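Local coordinates for DIR1 protein (Arabidopsis thaliana, PDB 2RKN) that binds two lysophospholipid molecules side by side and, as a putative lipid transfer protein, is required for long-distance signaling in systemic acquired resistance of plants, at residues A[40-44]-A[71-77]. Sequence-based numbering, arbitrary orientation. Where two conformers were deposited one is given.
Sequences FACLC and LANAPTC. With LP3 ((7R)-4,7-dihydroxy-N,N,N-trimethyl-10-oxo-3,5,9-trioxa-4-phosphaheptacosan-1-aminium 4-oxide), chain F; LP3 ((7R)-4,7-dihydroxy-N,N,N-trimethyl-10-oxo-3,5,9-trioxa-4-phosphaheptacosan-1-aminium 4-oxide), chain E.
C44 and C77 show how a small, disulfide-rich protein can tie its C-terminal tail to a helix at the end of a lipid pocket that both help to line. Their SG atoms are 2.1 Å apart, and a chi3 of -76° sets the two CB–SG bonds roughly at right angles. In C44 the sulfur stands anti to the carbonyl carbon, whereas in C77 a chi1 of 61° tucks it between the backbone N and the carbonyl carbon, turned back to the helix. P75 lies against this bridge, its CB 3.9 Å from SG of C44.

One turn earlier, F40 directs its ring at the tail. Its edge meets two partners near the ring plane: CZ lies 4.1 Å from CD1 of L71, and CE2 is 3.6 Å from the carbonyl O of N73. Obliquely to the ring come the backbone C of A74 and N of P75. The chain E lysolipid reaches L43, whose CD1 is 3.7 Å from C26; its modelled end is too tight against P75 to be placed exactly. No hydrogen bond joins the segments; the disulfide, one of four in this all-helical, eight-cysteine lipid-transfer fold, and van der Waals packing hold them.

The tail, having left helix 59-68, runs along helix 40-44, P75 opposite F40 and C77 opposite C44, and P66 of helix 59-68 touches both F40 and P75.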
loop_
_atom_site.group_PDB
_atom_site.type_symbol
_atom_site.label_atom_id
_atom_site.label_comp_id
_atom_site.label_asym_id
_atom_site.label_seq_id
_atom_site.Cartn_x
_atom_site.Cartn_y
_atom_site.Cartn_z
ATOM N N PHE A 40 9.516 -0.018 -0.282
ATOM C CA PHE A 40 8.742 -0.199 -1.514
ATOM C C PHE A 40 9.160 -1.352 -2.344
ATOM O O PHE A 40 8.274 -2.016 -2.912
ATOM C CB PHE A 40 8.675 1.041 -2.401
ATOM C CG PHE A 40 8.082 2.242 -1.741
ATOM C CD1 PHE A 40 7.145 2.115 -0.738
ATOM C CD2 PHE A 40 8.397 3.497 -2.190
ATOM C CE1 PHE A 40 6.567 3.242 -0.133
ATOM C CE2 PHE A 40 7.787 4.632 -1.587
ATOM C CZ PHE A 40 6.873 4.451 -0.545
ATOM N N ALA A 41 10.467 -1.572 -2.483
ATOM C CA ALA A 41 10.939 -2.716 -3.261
ATOM C C ALA A 41 10.423 -4.028 -2.645
ATOM O O ALA A 41 10.110 -4.997 -3.365
ATOM C CB ALA A 41 12.454 -2.709 -3.308
ATOM N N CYS A 42 10.354 -4.083 -1.325
ATOM C CA CYS A 42 9.813 -5.269 -0.637
ATOM C C CYS A 42 8.348 -5.436 -1.016
ATOM O O CYS A 42 7.922 -6.523 -1.423
ATOM C CB CYS A 42 10.082 -5.084 0.882
ATOM S SG CYS A 42 9.351 -6.410 1.939
ATOM N N LEU A 43 7.629 -4.301 -0.979
ATOM C CA LEU A 43 6.184 -4.343 -1.290
ATOM C C LEU A 43 5.924 -4.787 -2.729
ATOM O O LEU A 43 4.990 -5.598 -2.987
ATOM C CB LEU A 43 5.472 -3.006 -0.993
ATOM C CG LEU A 43 5.275 -2.681 0.487
ATOM C CD1 LEU A 43 4.975 -1.189 0.775
ATOM C CD2 LEU A 43 4.157 -3.601 1.144
ATOM N N CYS A 44 6.731 -4.291 -3.659
ATOM C CA CYS A 44 6.669 -4.739 -5.053
ATOM C C CYS A 44 6.784 -6.248 -5.231
ATOM O O CYS A 44 6.265 -6.785 -6.196
ATOM C CB CYS A 44 7.750 -4.052 -5.901
ATOM S SG CYS A 44 7.279 -2.346 -6.221
ATOM N N LEU A 71 4.960 11.453 -1.437
ATOM C CA LEU A 71 6.281 10.960 -1.203
ATOM C C LEU A 71 7.076 11.284 -2.463
ATOM O O LEU A 71 6.474 11.490 -3.534
ATOM C CB LEU A 71 6.258 9.467 -0.830
ATOM C CG LEU A 71 5.499 9.315 0.506
ATOM C CD1 LEU A 71 5.246 7.851 0.951
ATOM C CD2 LEU A 71 6.239 10.052 1.606
ATOM N N ALA A 72 8.406 11.364 -2.326
ATOM C CA ALA A 72 9.299 11.749 -3.446
ATOM C C ALA A 72 9.711 10.506 -4.194
ATOM O O ALA A 72 9.931 10.537 -5.409
ATOM C CB ALA A 72 10.534 12.515 -2.952
ATOM N N ASN A 73 9.797 9.401 -3.450
ATOM C CA ASN A 73 10.045 8.150 -4.139
ATOM C C ASN A 73 8.801 7.341 -4.405
ATOM O O ASN A 73 7.743 7.537 -3.782
ATOM C CB ASN A 73 11.191 7.350 -3.537
ATOM C CG ASN A 73 12.519 8.040 -3.746
ATOM O OD1 ASN A 73 12.738 9.138 -3.227
ATOM N ND2 ASN A 73 13.407 7.418 -4.516
ATOM N N ALA A 74 8.911 6.512 -5.426
ATOM C CA ALA A 74 7.756 5.839 -5.944
ATOM C C ALA A 74 8.155 4.432 -6.316
ATOM O O ALA A 74 9.316 4.182 -6.671
ATOM C CB ALA A 74 7.218 6.602 -7.139
ATOM N N PRO A 75 7.199 3.492 -6.228
ATOM C CA PRO A 75 7.470 2.060 -6.376
ATOM C C PRO A 75 7.669 1.586 -7.819
ATOM O O PRO A 75 6.728 1.624 -8.635
ATOM C CB PRO A 75 6.213 1.417 -5.817
ATOM C CG PRO A 75 5.162 2.355 -6.123
ATOM C CD PRO A 75 5.773 3.744 -5.984
ATOM N N THR A 76 8.867 1.083 -8.088
ATOM C CA THR A 76 9.291 0.683 -9.427
ATOM C C THR A 76 8.474 -0.510 -10.022
ATOM O O THR A 76 8.954 -1.242 -10.891
ATOM C CB THR A 76 10.773 0.284 -9.390
ATOM O OG1 THR A 76 10.893 -1.065 -8.915
ATOM C CG2 THR A 76 11.577 1.228 -8.463
ATOM N N CYS A 77 7.259 -0.712 -9.542
ATOM C CA CYS A 77 6.465 -1.814 -10.045
ATOM C C CYS A 77 5.096 -1.335 -10.468
ATOM O O CYS A 77 4.688 -0.234 -10.076
ATOM C CB CYS A 77 6.373 -2.947 -9.014
ATOM S SG CYS A 77 5.621 -2.514 -7.462
ATOM O OXT CYS A 77 4.402 -2.035 -11.210
HETATM C C1 LP3 F . -4.340 -13.273 9.268
HETATM C C2 LP3 F . -4.330 -12.510 7.992
HETATM C C3 LP3 F . -3.055 -11.753 7.843
HETATM C C4 LP3 F . -2.547 -12.168 12.539
HETATM C C11 LP3 F . -1.890 -10.789 6.229
HETATM C C12 LP3 F . -2.084 -10.359 4.799
HETATM C C13 LP3 F . -1.099 -9.271 4.383
HETATM C C14 LP3 F . -1.582 -8.679 3.058
HETATM C C15 LP3 F . -0.385 -8.244 2.242
HETATM C C16 LP3 F . -0.722 -7.448 1.001
HETATM C C17 LP3 F . 0.460 -6.556 0.621
HETATM C C18 LP3 F . 0.321 -6.045 -0.807
HETATM C C19 LP3 F . 1.100 -4.780 -1.156
HETATM C C20 LP3 F . 1.495 -5.037 -2.609
HETATM C C21 LP3 F . 1.513 -3.846 -3.529
HETATM C C22 LP3 F . 1.646 -4.286 -4.988
HETATM C C23 LP3 F . 2.062 -3.193 -6.001
HETATM C C24 LP3 F . 1.942 -3.707 -7.446
HETATM C C25 LP3 F . 2.221 -2.658 -8.536
HETATM C C26 LP3 F . 1.737 -3.038 -9.952
HETATM C C27 LP3 F . 1.450 -1.859 -10.916
HETATM C C28 LP3 F . 0.574 -2.168 -12.132
HETATM O O2 LP3 F . -4.627 -13.293 6.959
HETATM O O3 LP3 F . -2.492 -11.875 6.661
HETATM O O11 LP3 F . -1.158 -10.136 6.944
HETATM O O1P LP3 F . -5.706 -13.612 12.442
HETATM O O2P LP3 F . -5.144 -11.252 12.063
HETATM O O3P LP3 F . -5.256 -12.783 10.132
HETATM O O4P LP3 F . -3.327 -13.047 11.750
HETATM P P LP3 F . -4.817 -12.682 11.607
HETATM C C1 LP3 E . -8.048 -6.493 11.001
HETATM C C2 LP3 E . -7.572 -7.856 10.668
HETATM C C3 LP3 E . -6.323 -7.784 9.867
HETATM C C4 LP3 E . -12.377 -5.175 12.283
HETATM C C11 LP3 E . -5.838 -8.065 7.728
HETATM C C12 LP3 E . -4.530 -7.551 7.153
HETATM C C13 LP3 E . -4.728 -6.381 6.191
HETATM C C14 LP3 E . -4.248 -6.717 4.781
HETATM C C15 LP3 E . -4.809 -5.613 3.913
HETATM C C16 LP3 E . -4.148 -5.471 2.565
HETATM C C17 LP3 E . -3.923 -3.985 2.330
HETATM C C18 LP3 E . -2.791 -3.750 1.359
HETATM C C19 LP3 E . -2.262 -2.339 1.565
HETATM C C20 LP3 E . -1.089 -2.046 0.684
HETATM C C21 LP3 E . -0.449 -0.919 1.452
HETATM C C22 LP3 E . 0.339 0.012 0.568
HETATM C C23 LP3 E . 0.969 -0.588 -0.659
HETATM C C24 LP3 E . 1.933 0.459 -1.159
HETATM C C25 LP3 E . 2.614 -0.046 -2.388
HETATM C C26 LP3 E . 3.994 0.560 -2.376
HETATM C C27 LP3 E . 4.608 0.519 -3.743
HETATM C C28 LP3 E . 5.079 -0.879 -4.089
HETATM O O2 LP3 E . -7.324 -8.515 11.798
HETATM O O3 LP3 E . -6.528 -7.390 8.629
HETATM O O11 LP3 E . -6.268 -9.132 7.331
HETATM O O1P LP3 E . -9.973 -3.983 11.287
HETATM O O2P LP3 E . -8.815 -5.110 13.185
HETATM O O3P LP3 E . -9.385 -6.396 11.089
HETATM O O4P LP3 E . -11.165 -5.796 12.705
HETATM P P LP3 E . -9.846 -5.303 12.066
#